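PDB 5XCJ: vacuolar protein sorting-associated protein 29 from Entamoeba histolytica, which probably works in retromer-linked vacuolar protein sorting and binds metal ions, zinc among them, through a metallophosphatase fold. Local coordinates for residues A[19-24]-A[165-170]; A[33-38]-A[55-60]; A[78-83]-A[108-113]; A[161-166]-A[174-179]. The protein carries 1 engineered substitution. One frame throughout, in Å; residues are numbered along the deposited sequence.

In the fold
The four contacts spread over both sheets of the metallophosphatase fold. Contacts 1, 2 and 4 reach the six-stranded mixed sheet; contact 3 lies in the five-stranded one. Contact 2 closes first along the chain, then contact 3, and both are nested in the loop closed by contact 1. Contact 4 overlaps contact 1 on strand 159-168, with centres about 15 Å apart. Contacts 2 and 3, centres about 13 Å apart, touch through Leu35 and Thr37 against Ile82, Ile112 and Thr113: Leu35 CD1 lies 3.6 Å from Ile112 CD1. They thus join the two sheets in the protein interior. Contact 2 leads toward the zinc-binding site, which holds no zinc here. Contact 4 lies at the sheet edge, away from it.

Contact 1: residues A[19-24]-A[165-170]; sequences PQVFLD and YTLVDG
Pro19 and Leu167 meet where helix 20-28 lies beside the six-stranded sheet of the metallophosphatase fold. Pro19 takes the N-cap position of the helix. Helix 20-24 and strand 165-168 run at 154° to each other, so they are roughly antiparallel. Their axes come within 10.2 Å. No hydrogen bond crosses, and the contact is mainly apolar. The Pro19 ring and the Leu167 side chain pass antiparallel. CG of Pro19 lies 3.5 Å from CD2 of Leu167, and Pro19 CB touches the same methyl. The trans chi1 of Leu167 (177°) swings CD1 and CD2 toward the helix. Phe22 approaches differently. Its ring points edge-on at the strand, with CZ 3.9 Å from the backbone N of Leu167 and 4.0 Å from its CB. That N and the carbonyl carbon of Thr166 lie near the ring plane. Pro19 CG sits 4.1 Å above one face of the Phe22 ring, offset toward the rim. The ring therefore has the proline over a face and the strand at an edge. Around it, Phe150 meets Phe22 edge-to-face, and Pro148 touches Pro19, Phe22 and Leu167. The side chain of Phe22 is about 11 Å from that of Asp8, a zinc ligand in another structure of this protein; no zinc is modelled here. Nearer the surface, Val21 CG2 reaches Leu167 CD1 at 4.5 Å.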
loop_
_atom_site.group_PDB
_atom_site.type_symbol
_atom_site.label_atom_id
_atom_site.label_comp_id
_atom_site.label_asym_id
_atom_site.label_seq_id
_atom_site.Cartn_x
_atom_site.Cartn_y
_atom_site.Cartn_z
ATOM N N PRO A 19 -6.643 4.500 -12.499
ATOM C CA PRO A 19 -6.999 3.948 -13.806
ATOM C C PRO A 19 -8.275 3.124 -13.695
ATOM O O PRO A 19 -8.478 2.411 -12.723
ATOM C CB PRO A 19 -5.805 3.055 -14.141
ATOM C CG PRO A 19 -4.667 3.667 -13.405
ATOM C CD PRO A 19 -5.254 4.185 -12.128
ATOM N N GLN A 20 -9.131 3.224 -14.703
ATOM C CA GLN A 20 -10.403 2.522 -14.688
ATOM C C GLN A 20 -10.221 1.017 -14.606
ATOM O O GLN A 20 -10.990 0.344 -13.941
ATOM C CB GLN A 20 -11.281 2.899 -15.881
ATOM C CG GLN A 20 -12.724 2.465 -15.728
ATOM C CD GLN A 20 -13.360 2.962 -14.445
ATOM O OE1 GLN A 20 -13.247 4.136 -14.099
ATOM N NE2 GLN A 20 -14.030 2.072 -13.734
ATOM N N VAL A 21 -9.170 0.505 -15.239
ATOM C CA VAL A 21 -8.915 -0.927 -15.240
ATOM C C VAL A 21 -8.706 -1.428 -13.821
ATOM O O VAL A 21 -9.204 -2.484 -13.464
ATOM C CB VAL A 21 -7.721 -1.320 -16.137
ATOM C CG1 VAL A 21 -8.135 -1.308 -17.598
ATOM C CG2 VAL A 21 -6.532 -0.403 -15.913
ATOM N N PHE A 22 -7.975 -0.666 -13.016
ATOM C CA PHE A 22 -7.734 -1.044 -11.632
ATOM C C PHE A 22 -9.055 -1.090 -10.875
ATOM O O PHE A 22 -9.308 -2.003 -10.099
ATOM C CB PHE A 22 -6.825 -0.013 -10.957
ATOM C CG PHE A 22 -5.369 -0.178 -11.272
ATOM C CD1 PHE A 22 -4.953 -1.117 -12.194
ATOM C CD2 PHE A 22 -4.417 0.604 -10.638
ATOM C CE1 PHE A 22 -3.614 -1.279 -12.477
ATOM C CE2 PHE A 22 -3.076 0.448 -10.922
ATOM C CZ PHE A 22 -2.676 -0.489 -11.845
ATOM N N LEU A 23 -9.886 -0.080 -11.105
ATOM C CA LEU A 23 -11.187 0.009 -10.454
ATOM C C LEU A 23 -12.099 -1.147 -10.842
ATOM O O LEU A 23 -12.754 -1.731 -9.998
ATOM C CB LEU A 23 -11.852 1.344 -10.774
ATOM C CG LEU A 23 -11.193 2.542 -10.095
ATOM C CD1 LEU A 23 -11.830 3.852 -10.528
ATOM C CD2 LEU A 23 -11.242 2.389 -8.587
ATOM N N ASP A 24 -12.120 -1.496 -12.118
ATOM C CA ASP A 24 -12.958 -2.605 -12.562
ATOM C C ASP A 24 -12.514 -3.912 -11.907
ATOM O O ASP A 24 -13.339 -4.721 -11.500
ATOM C CB ASP A 24 -12.901 -2.753 -14.083
ATOM C CG ASP A 24 -13.546 -1.597 -14.803
ATOM O OD1 ASP A 24 -14.212 -0.786 -14.145
ATOM O OD2 ASP A 24 -13.384 -1.500 -16.030
ATOM N N TYR A 165 0.511 -5.443 -9.068
ATOM C CA TYR A 165 -0.133 -4.904 -10.260
ATOM C C TYR A 165 0.404 -3.527 -10.620
ATOM O O TYR A 165 0.471 -2.650 -9.770
ATOM C CB TYR A 165 -1.656 -4.818 -10.082
ATOM C CG TYR A 165 -2.354 -6.156 -10.050
ATOM C CD1 TYR A 165 -2.777 -6.774 -11.216
ATOM C CD2 TYR A 165 -2.576 -6.811 -8.852
ATOM C CE1 TYR A 165 -3.405 -8.001 -11.189
ATOM C CE2 TYR A 165 -3.206 -8.033 -8.812
ATOM C CZ TYR A 165 -3.614 -8.629 -9.983
ATOM O OH TYR A 165 -4.240 -9.848 -9.943
ATOM N N THR A 166 0.805 -3.365 -11.876
ATOM C CA THR A 166 1.307 -2.095 -12.379
ATOM C C THR A 166 0.722 -1.789 -13.755
ATOM O O THR A 166 0.392 -2.692 -14.509
ATOM C CB THR A 166 2.841 -2.067 -12.466
ATOM O OG1 THR A 166 3.300 -3.098 -13.343
ATOM C CG2 THR A 166 3.457 -2.254 -11.092
ATOM N N LEU A 167 0.585 -0.507 -14.070
ATOM C CA LEU A 167 0.084 -0.109 -15.372
ATOM C C LEU A 167 1.255 0.505 -16.119
ATOM O O LEU A 167 1.682 1.610 -15.816
ATOM C CB LEU A 167 -1.039 0.915 -15.214
ATOM C CG LEU A 167 -1.671 1.529 -16.462
ATOM C CD1 LEU A 167 -2.358 0.468 -17.310
ATOM C CD2 LEU A 167 -2.633 2.636 -16.093
ATOM N N VAL A 168 1.797 -0.237 -17.077
ATOM C CA VAL A 168 2.931 0.239 -17.848
ATOM C C VAL A 168 2.632 0.319 -19.337
ATOM O O VAL A 168 2.173 -0.643 -19.938
ATOM C CB VAL A 168 4.158 -0.659 -17.659
ATOM C CG1 VAL A 168 5.336 -0.105 -18.444
ATOM C CG2 VAL A 168 4.486 -0.807 -16.186
ATOM N N ASP A 169 2.854 1.502 -19.896
ATOM C CA ASP A 169 2.663 1.767 -21.316
ATOM C C ASP A 169 1.251 1.457 -21.788
ATOM O O ASP A 169 1.061 0.995 -22.894
ATOM C CB ASP A 169 3.683 0.987 -22.148
ATOM C CG ASP A 169 5.113 1.368 -21.816
ATOM O OD1 ASP A 169 5.313 2.463 -21.257
ATOM O OD2 ASP A 169 6.030 0.578 -22.110
ATOM N N GLY A 170 0.269 1.691 -20.928
ATOM C CA GLY A 170 -1.122 1.473 -21.276
ATOM C C GLY A 170 -1.573 0.032 -21.181
ATOM O O GLY A 170 -2.703 -0.297 -21.525
#

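Contact 2: residues A[33-38]-A[55-60]; sequences TVLCTG and EVHVVK
Strands 33-36 and 55-58 are the paired parallel strands of a beta-alpha-beta unit, joined by helix 43-52, with Thr33 beside Glu55 and Cys36 beside Val58. Val34 N gives a hydrogen bond to Glu55 O, and Val34 O accepts one from His57 N. Cys36 N then bonds to His57 O at 2.7 Å, and Val59 N to Cys36 O at 3.3 Å. On one face lies the His57 ring. Val34 O is at its edge, in plane, 3.4 Å from CD2. Thr33 CG2 also comes to the edge, 3.6 Å from CD2. Leu35 CD2 lies beside His57 CD2. His57 NE2 makes a weak bond to Glu55 OE2. On the other face Val34 CG1 meets Val56 CG1, and Cys36 CB packs on Val58 CG2 at 3.7 Å. Leu49 of the helix covers Val34, Cys36 and Val56. With chi1 at -178°, Cys36 at the end of strand 33-36 turns its sulfur toward Gly38, whose N gives it a hydrogen bond of 3.5 Å. The four cross-strand bonds, and Gly38 CA only 3.3 Å from Val59 O, hold this strand end in register and probably help to place Asn39, a zinc ligand in another structure of this protein.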
loop_
_atom_site.group_PDB
_atom_site.type_symbol
_atom_site.label_atom_id
_atom_site.label_comp_id
_atom_site.label_asym_id
_atom_site.label_seq_id
_atom_site.Cartn_x
_atom_site.Cartn_y
_atom_site.Cartn_z
ATOM N N THR A 33 -10.023 -7.237 3.315
ATOM C CA THR A 33 -9.424 -6.085 3.988
ATOM C C THR A 33 -8.666 -5.158 3.036
ATOM O O THR A 33 -8.096 -5.608 2.042
ATOM C CB THR A 33 -8.474 -6.585 5.110
ATOM O OG1 THR A 33 -9.136 -7.586 5.877
ATOM C CG2 THR A 33 -8.037 -5.477 6.055
ATOM N N VAL A 34 -8.674 -3.870 3.365
ATOM C CA VAL A 34 -7.962 -2.869 2.602
ATOM C C VAL A 34 -6.965 -2.161 3.522
ATOM O O VAL A 34 -7.338 -1.673 4.583
ATOM C CB VAL A 34 -8.918 -1.813 2.013
ATOM C CG1 VAL A 34 -8.159 -0.563 1.620
ATOM C CG2 VAL A 34 -9.692 -2.374 0.829
ATOM N N LEU A 35 -5.696 -2.156 3.134
ATOM C CA LEU A 35 -4.670 -1.465 3.900
ATOM C C LEU A 35 -4.196 -0.317 3.022
ATOM O O LEU A 35 -3.555 -0.532 2.001
ATOM C CB LEU A 35 -3.524 -2.411 4.253
ATOM C CG LEU A 35 -3.960 -3.653 5.033
ATOM C CD1 LEU A 35 -2.768 -4.450 5.533
ATOM C CD2 LEU A 35 -4.905 -3.293 6.168
ATOM N N CYS A 36 -4.509 0.898 3.434
ATOM C CA CYS A 36 -4.162 2.076 2.666
ATOM C C CYS A 36 -3.079 2.895 3.351
ATOM O O CYS A 36 -3.202 3.255 4.516
ATOM C CB CYS A 36 -5.406 2.929 2.433
ATOM S SG CYS A 36 -5.126 4.406 1.440
ATOM N N THR A 37 -2.046 3.230 2.591
ATOM C CA THR A 37 -0.912 4.003 3.090
ATOM C C THR A 37 -1.173 5.494 3.328
ATOM O O THR A 37 -0.342 6.173 3.916
ATOM C CB THR A 37 0.343 3.826 2.222
ATOM O OG1 THR A 37 0.047 4.157 0.865
ATOM C CG2 THR A 37 0.849 2.394 2.311
ATOM N N GLY A 38 -2.321 6.000 2.893
ATOM C CA GLY A 38 -2.608 7.416 3.072
ATOM C C GLY A 38 -2.541 8.231 1.793
ATOM O O GLY A 38 -2.529 7.671 0.705
ATOM N N GLU A 55 -13.665 -4.116 5.538
ATOM C CA GLU A 55 -12.742 -3.497 6.480
ATOM C C GLU A 55 -11.692 -2.660 5.768
ATOM O O GLU A 55 -10.903 -3.175 4.982
ATOM C CB GLU A 55 -12.060 -4.588 7.310
ATOM C CG GLU A 55 -11.557 -4.156 8.673
ATOM C CD GLU A 55 -11.120 -5.336 9.529
ATOM O OE1 GLU A 55 -11.709 -6.424 9.388
ATOM O OE2 GLU A 55 -10.183 -5.177 10.333
ATOM N N VAL A 56 -11.700 -1.363 6.048
ATOM C CA VAL A 56 -10.756 -0.436 5.453
ATOM C C VAL A 56 -9.890 0.248 6.505
ATOM O O VAL A 56 -10.396 0.724 7.511
ATOM C CB VAL A 56 -11.484 0.637 4.631
ATOM C CG1 VAL A 56 -10.493 1.613 4.027
ATOM C CG2 VAL A 56 -12.331 -0.017 3.551
ATOM N N HIS A 57 -8.580 0.261 6.272
ATOM C CA HIS A 57 -7.640 0.915 7.173
ATOM C C HIS A 57 -6.824 1.960 6.432
ATOM O O HIS A 57 -6.245 1.679 5.385
ATOM C CB HIS A 57 -6.713 -0.109 7.808
ATOM C CG HIS A 57 -7.432 -1.263 8.421
ATOM N ND1 HIS A 57 -7.672 -1.356 9.772
ATOM C CD2 HIS A 57 -7.971 -2.373 7.867
ATOM C CE1 HIS A 57 -8.325 -2.472 10.024
ATOM N NE2 HIS A 57 -8.523 -3.108 8.885
ATOM N N VAL A 58 -6.819 3.175 6.963
ATOM C CA VAL A 58 -6.064 4.270 6.376
ATOM C C VAL A 58 -5.202 5.000 7.401
ATOM O O VAL A 58 -5.687 5.430 8.435
ATOM C CB VAL A 58 -7.000 5.279 5.692
ATOM C CG1 VAL A 58 -6.201 6.394 5.046
ATOM C CG2 VAL A 58 -7.876 4.576 4.674
ATOM N N VAL A 59 -3.918 5.125 7.109
ATOM C CA VAL A 59 -3.002 5.854 7.985
ATOM C C VAL A 59 -2.816 7.280 7.472
ATOM O O VAL A 59 -3.123 7.573 6.317
ATOM C CB VAL A 59 -1.639 5.158 8.123
ATOM C CG1 VAL A 59 -1.774 3.889 8.946
ATOM C CG2 VAL A 59 -1.048 4.865 6.755
ATOM N N LYS A 60 -2.304 8.160 8.325
ATOM C CA LYS A 60 -2.107 9.546 7.929
ATOM C C LYS A 60 -0.895 9.748 7.030
ATOM O O LYS A 60 0.223 9.386 7.363
ATOM C CB LYS A 60 -1.999 10.454 9.153
ATOM C CG LYS A 60 -1.721 11.900 8.794
ATOM C CD LYS A 60 -1.695 12.797 10.015
ATOM C CE LYS A 60 -1.331 14.219 9.640
ATOM N NZ LYS A 60 -0.191 14.283 8.690
#

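Contact 3: residues A[78-83]-A[108-113]; sequences GNFKIG and VDILIT
Gly83 packs closely between Val108 and Leu111, in the tight half of this contact. Its N bonds to Ile110 O and its O accepts Ile112 N, both at 2.6 Å. With no side chain on Gly83, Val108 CG2 can come within 3.7 Å of its backbone N, and Leu111 CD1 reaches its O. Ile82 and Ile110 share the other face, and Phe80 and Ile112 pack against them. The Ile82 and Ile110 side chains run alongside each other, with CG1 of the first 4.0 Å from CB of the second. Ile82 CG2 reaches across to CD1 of Ile112. Ile110 has CG1 anti to its carbonyl carbon (chi1 -58°), and this branch carries CD1 to Phe80 CD1 at 3.7 Å. The other end is polar and nearer solvent. Asp109 brings CB to the edge of the Phe80 ring at 3.9 Å. Its OD2 accepts Lys81 N at 3.0 Å, and the donor stands 51° out of the carboxylate plane. The aliphatic start of Lys81 lies by Val108, while its NZ leads away to a long, weak ion pair with Asp107. Asn79 is exposed, and its ND2 bonds to Ser158 OG. Leu111 is covered by Leu99, Gln103 and Leu106 of helix 96-106. That helix joins the two parallel strands, 80-85 and 110-112, in a beta-alpha-beta crossover of the five-stranded sheet.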
loop_
_atom_site.group_PDB
_atom_site.type_symbol
_atom_site.label_atom_id
_atom_site.label_comp_id
_atom_site.label_asym_id
_atom_site.label_seq_id
_atom_site.Cartn_x
_atom_site.Cartn_y
_atom_site.Cartn_z
ATOM N N GLY A 78 -4.200 -13.845 9.424
ATOM C CA GLY A 78 -3.607 -15.165 9.369
ATOM C C GLY A 78 -2.595 -15.271 10.493
ATOM O O GLY A 78 -2.910 -14.995 11.638
ATOM N N ASN A 79 -1.366 -15.640 10.151
ATOM C CA ASN A 79 -0.281 -15.752 11.124
ATOM C C ASN A 79 0.642 -14.533 11.093
ATOM O O ASN A 79 1.710 -14.551 11.690
ATOM C CB ASN A 79 0.539 -17.019 10.880
ATOM C CG ASN A 79 -0.123 -18.263 11.440
ATOM O OD1 ASN A 79 -0.995 -18.184 12.296
ATOM N ND2 ASN A 79 0.297 -19.418 10.949
ATOM N N PHE A 80 0.218 -13.484 10.401
ATOM C CA PHE A 80 1.044 -12.295 10.244
ATOM C C PHE A 80 0.538 -11.041 10.951
ATOM O O PHE A 80 -0.615 -10.669 10.813
ATOM C CB PHE A 80 1.175 -11.956 8.758
ATOM C CG PHE A 80 1.899 -12.993 7.948
ATOM C CD1 PHE A 80 3.271 -12.957 7.831
ATOM C CD2 PHE A 80 1.201 -13.980 7.280
ATOM C CE1 PHE A 80 3.938 -13.899 7.078
ATOM C CE2 PHE A 80 1.862 -14.925 6.526
ATOM C CZ PHE A 80 3.233 -14.885 6.423
ATOM N N LYS A 81 1.425 -10.382 11.689
ATOM C CA LYS A 81 1.089 -9.125 12.334
ATOM C C LYS A 81 1.539 -8.106 11.295
ATOM O O LYS A 81 2.688 -8.125 10.870
ATOM C CB LYS A 81 1.856 -8.935 13.638
ATOM C CG LYS A 81 1.182 -9.526 14.860
ATOM C CD LYS A 81 2.013 -9.308 16.112
ATOM C CE LYS A 81 2.128 -7.834 16.448
ATOM N NZ LYS A 81 2.615 -7.613 17.831
ATOM N N ILE A 82 0.630 -7.239 10.874
ATOM C CA ILE A 82 0.935 -6.266 9.836
ATOM C C ILE A 82 1.025 -4.839 10.356
ATOM O O ILE A 82 0.132 -4.355 11.040
ATOM C CB ILE A 82 -0.110 -6.329 8.699
ATOM C CG1 ILE A 82 -0.109 -7.715 8.047
ATOM C CG2 ILE A 82 0.149 -5.252 7.660
ATOM C CD1 ILE A 82 -1.209 -7.917 7.029
ATOM N N GLY A 83 2.111 -4.173 9.991
ATOM C CA GLY A 83 2.354 -2.801 10.386
ATOM C C GLY A 83 2.129 -1.902 9.192
ATOM O O GLY A 83 2.581 -2.185 8.089
ATOM N N VAL A 108 6.078 -6.307 14.187
ATOM C CA VAL A 108 5.221 -6.953 13.210
ATOM C C VAL A 108 6.011 -7.751 12.190
ATOM O O VAL A 108 7.171 -7.469 11.930
ATOM C CB VAL A 108 4.393 -5.909 12.436
ATOM C CG1 VAL A 108 3.455 -5.168 13.371
ATOM C CG2 VAL A 108 5.315 -4.935 11.730
ATOM N N ASP A 109 5.391 -8.813 11.697
ATOM C CA ASP A 109 5.963 -9.658 10.657
ATOM C C ASP A 109 6.056 -8.953 9.300
ATOM O O ASP A 109 6.977 -9.178 8.526
ATOM C CB ASP A 109 5.191 -10.965 10.541
ATOM C CG ASP A 109 4.938 -11.603 11.882
ATOM O OD1 ASP A 109 5.824 -11.525 12.752
ATOM O OD2 ASP A 109 3.854 -12.173 12.067
ATOM N N ILE A 110 5.051 -8.133 9.013
ATOM C CA ILE A 110 4.976 -7.403 7.762
ATOM C C ILE A 110 4.866 -5.894 7.975
ATOM O O ILE A 110 4.063 -5.435 8.775
ATOM C CB ILE A 110 3.758 -7.858 6.933
ATOM C CG1 ILE A 110 3.818 -9.357 6.639
ATOM C CG2 ILE A 110 3.659 -7.071 5.638
ATOM C CD1 ILE A 110 2.640 -9.865 5.839
ATOM N N LEU A 111 5.688 -5.133 7.265
ATOM C CA LEU A 111 5.622 -3.682 7.355
ATOM C C LEU A 111 5.252 -3.096 5.999
ATOM O O LEU A 111 5.960 -3.276 5.017
ATOM C CB LEU A 111 6.946 -3.089 7.844
ATOM C CG LEU A 111 6.946 -1.569 8.013
ATOM C CD1 LEU A 111 6.026 -1.158 9.143
ATOM C CD2 LEU A 111 8.353 -1.039 8.242
ATOM N N ILE A 112 4.144 -2.370 5.967
ATOM C CA ILE A 112 3.666 -1.751 4.748
ATOM C C ILE A 112 3.852 -0.244 4.839
ATOM O O ILE A 112 3.420 0.386 5.795
ATOM C CB ILE A 112 2.181 -2.062 4.493
ATOM C CG1 ILE A 112 1.954 -3.576 4.434
ATOM C CG2 ILE A 112 1.705 -1.389 3.224
ATOM C CD1 ILE A 112 0.530 -3.981 4.144
ATOM N N THR A 113 4.524 0.308 3.835
ATOM C CA THR A 113 4.799 1.735 3.736
ATOM C C THR A 113 4.676 2.221 2.286
ATOM O O THR A 113 4.755 1.434 1.359
ATOM C CB THR A 113 6.207 2.090 4.266
ATOM O OG1 THR A 113 7.201 1.345 3.552
ATOM C CG2 THR A 113 6.319 1.792 5.747
#

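Contact 4: residues A[161-166]-A[174-179]; sequences TIYEYT and CERVDF
Glu164 and Glu175 are neighbours across two adjacent strands, and their side chains leave the sheet together. Glu164 starts with CB 3.8 Å from the backbone O of Glu175, and its CG stays close to the same oxygen. The chain is extended beyond CG, which brings CD past CG2 of Val177. At the tip the two oxygens part. OE2 lies 3.6 Å from Val177 CG2 and is hydrogen-bonded to Thr121 OG1. OE1 is 3.9 Å from Glu175 OE1, a meeting of like charges. A water lies between the two carboxylates and donates to Glu175 OE1 at 3.1 Å. The carboxylate planes are 56° apart. Strands 159-168 and 171-179 form a beta hairpin, and the second is an outermost strand of the six-stranded sheet. Ile162 pairs with Val177, and Glu164 with Glu175, each through two backbone hydrogen bonds. On the sheet face that carries Tyr163, Tyr165 and Cys174, the cysteine sulfur is anti to the backbone N (chi1 -180°) and sits over the Tyr165 ring, 3.6 Å from the centroid. This is a sulfur-aromatic contact. The same sulfur lies at the edge of the Tyr163 ring, whose OH bonds to Glu154. Further along, Thr161 CG2 is 3.5 Å from Arg176 NE. Asp178 OD1 lies over the guanidinium face, 2.9 Å from Arg176 NH1, in a salt bridge of charge alone.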
loop_
_atom_site.group_PDB
_atom_site.type_symbol
_atom_site.label_atom_id
_atom_site.label_comp_id
_atom_site.label_asym_id
_atom_site.label_seq_id
_atom_site.Cartn_x
_atom_site.Cartn_y
_atom_site.Cartn_z
ATOM N N THR A 161 1.231 -14.619 -0.325
ATOM C CA THR A 161 1.385 -14.445 -1.763
ATOM C C THR A 161 1.116 -12.992 -2.144
ATOM O O THR A 161 0.117 -12.431 -1.732
ATOM C CB THR A 161 0.462 -15.371 -2.570
ATOM O OG1 THR A 161 0.724 -16.735 -2.230
ATOM C CG2 THR A 161 0.699 -15.173 -4.052
ATOM N N ILE A 162 2.009 -12.416 -2.929
ATOM C CA ILE A 162 1.879 -11.034 -3.344
ATOM C C ILE A 162 1.658 -10.904 -4.840
ATOM O O ILE A 162 2.441 -11.404 -5.632
ATOM C CB ILE A 162 3.145 -10.223 -2.995
ATOM C CG1 ILE A 162 3.267 -10.030 -1.486
ATOM C CG2 ILE A 162 3.150 -8.893 -3.723
ATOM C CD1 ILE A 162 4.635 -10.370 -0.942
ATOM N N TYR A 163 0.579 -10.229 -5.212
ATOM C CA TYR A 163 0.268 -9.985 -6.610
ATOM C C TYR A 163 0.563 -8.515 -6.878
ATOM O O TYR A 163 -0.206 -7.647 -6.475
ATOM C CB TYR A 163 -1.206 -10.258 -6.909
ATOM C CG TYR A 163 -1.635 -11.695 -6.759
ATOM C CD1 TYR A 163 -1.551 -12.571 -7.826
ATOM C CD2 TYR A 163 -2.148 -12.166 -5.565
ATOM C CE1 TYR A 163 -1.947 -13.884 -7.704
ATOM C CE2 TYR A 163 -2.548 -13.481 -5.430
ATOM C CZ TYR A 163 -2.447 -14.333 -6.506
ATOM O OH TYR A 163 -2.840 -15.642 -6.391
ATOM N N GLU A 164 1.671 -8.238 -7.544
ATOM C CA GLU A 164 2.069 -6.871 -7.856
ATOM C C GLU A 164 1.451 -6.378 -9.162
ATOM O O GLU A 164 1.831 -6.829 -10.233
ATOM C CB GLU A 164 3.589 -6.764 -7.967
ATOM C CG GLU A 164 4.387 -7.416 -6.855
ATOM C CD GLU A 164 5.885 -7.289 -7.088
ATOM O OE1 GLU A 164 6.275 -6.912 -8.203
ATOM O OE2 GLU A 164 6.665 -7.561 -6.161
ATOM N N TYR A 165 0.511 -5.443 -9.068
ATOM C CA TYR A 165 -0.133 -4.904 -10.260
ATOM C C TYR A 165 0.404 -3.527 -10.620
ATOM O O TYR A 165 0.471 -2.650 -9.770
ATOM C CB TYR A 165 -1.656 -4.818 -10.082
ATOM C CG TYR A 165 -2.354 -6.156 -10.050
ATOM C CD1 TYR A 165 -2.777 -6.774 -11.216
ATOM C CD2 TYR A 165 -2.576 -6.811 -8.852
ATOM C CE1 TYR A 165 -3.405 -8.001 -11.189
ATOM C CE2 TYR A 165 -3.206 -8.033 -8.812
ATOM C CZ TYR A 165 -3.614 -8.629 -9.983
ATOM O OH TYR A 165 -4.240 -9.848 -9.943
ATOM N N THR A 166 0.805 -3.365 -11.876
ATOM C CA THR A 166 1.307 -2.095 -12.379
ATOM C C THR A 166 0.722 -1.789 -13.755
ATOM O O THR A 166 0.392 -2.692 -14.509
ATOM C CB THR A 166 2.841 -2.067 -12.466
ATOM O OG1 THR A 166 3.300 -3.098 -13.343
ATOM C CG2 THR A 166 3.457 -2.254 -11.092
ATOM N N CYS A 174 1.194 -7.972 -14.206
ATOM C CA CYS A 174 1.103 -8.539 -12.868
ATOM C C CYS A 174 2.192 -9.579 -12.605
ATOM O O CYS A 174 2.479 -10.408 -13.455
ATOM C CB CYS A 174 -0.273 -9.154 -12.634
ATOM S SG CYS A 174 -0.507 -9.891 -11.003
ATOM N N GLU A 175 2.786 -9.514 -11.420
ATOM C CA GLU A 175 3.827 -10.451 -11.004
ATOM C C GLU A 175 3.440 -11.095 -9.678
ATOM O O GLU A 175 2.918 -10.431 -8.794
ATOM C CB GLU A 175 5.182 -9.756 -10.883
ATOM C CG GLU A 175 6.300 -10.697 -10.470
ATOM C CD GLU A 175 7.679 -10.172 -10.775
ATOM O OE1 GLU A 175 7.812 -8.987 -11.127
ATOM O OE2 GLU A 175 8.635 -10.956 -10.646
ATOM N N ARG A 176 3.714 -12.386 -9.549
ATOM C CA ARG A 176 3.384 -13.136 -8.347
ATOM C C ARG A 176 4.632 -13.471 -7.552
ATOM O O ARG A 176 5.600 -13.993 -8.094
ATOM C CB ARG A 176 2.660 -14.435 -8.714
ATOM C CG ARG A 176 1.964 -15.128 -7.554
ATOM C CD ARG A 176 1.369 -16.458 -7.988
ATOM N NE ARG A 176 0.614 -17.120 -6.933
ATOM C CZ ARG A 176 0.916 -18.318 -6.440
ATOM N NH1 ARG A 176 1.980 -18.963 -6.888
ATOM N NH2 ARG A 176 0.190 -18.849 -5.477
ATOM N N VAL A 177 4.600 -13.153 -6.266
ATOM C CA VAL A 177 5.709 -13.429 -5.370
ATOM C C VAL A 177 5.196 -14.354 -4.281
ATOM O O VAL A 177 4.198 -14.065 -3.638
ATOM C CB VAL A 177 6.273 -12.141 -4.745
ATOM C CG1 VAL A 177 7.487 -12.457 -3.890
ATOM C CG2 VAL A 177 6.626 -11.141 -5.830
ATOM N N ASP A 178 5.881 -15.472 -4.086
ATOM C CA ASP A 178 5.479 -16.458 -3.095
ATOM C C ASP A 178 6.414 -16.541 -1.892
ATOM O O ASP A 178 7.624 -16.610 -2.048
ATOM C CB ASP A 178 5.361 -17.839 -3.742
ATOM C CG ASP A 178 4.406 -17.856 -4.914
ATOM O OD1 ASP A 178 3.272 -17.367 -4.770
ATOM O OD2 ASP A 178 4.795 -18.352 -5.984
ATOM N N PHE A 179 5.831 -16.541 -0.700
ATOM C CA PHE A 179 6.584 -16.628 0.545
ATOM C C PHE A 179 5.930 -17.619 1.497
ATOM O O PHE A 179 4.709 -17.717 1.557
ATOM C CB PHE A 179 6.673 -15.264 1.224
ATOM C CG PHE A 179 7.602 -14.307 0.550
ATOM C CD1 PHE A 179 8.941 -14.606 0.410
ATOM C CD2 PHE A 179 7.136 -13.099 0.065
ATOM C CE1 PHE A 179 9.796 -13.724 -0.207
ATOM C CE2 PHE A 179 7.986 -12.216 -0.557
ATOM C CZ PHE A 179 9.318 -12.528 -0.695
HETATM O O HOH W 1 8.643 -7.458 -8.554
#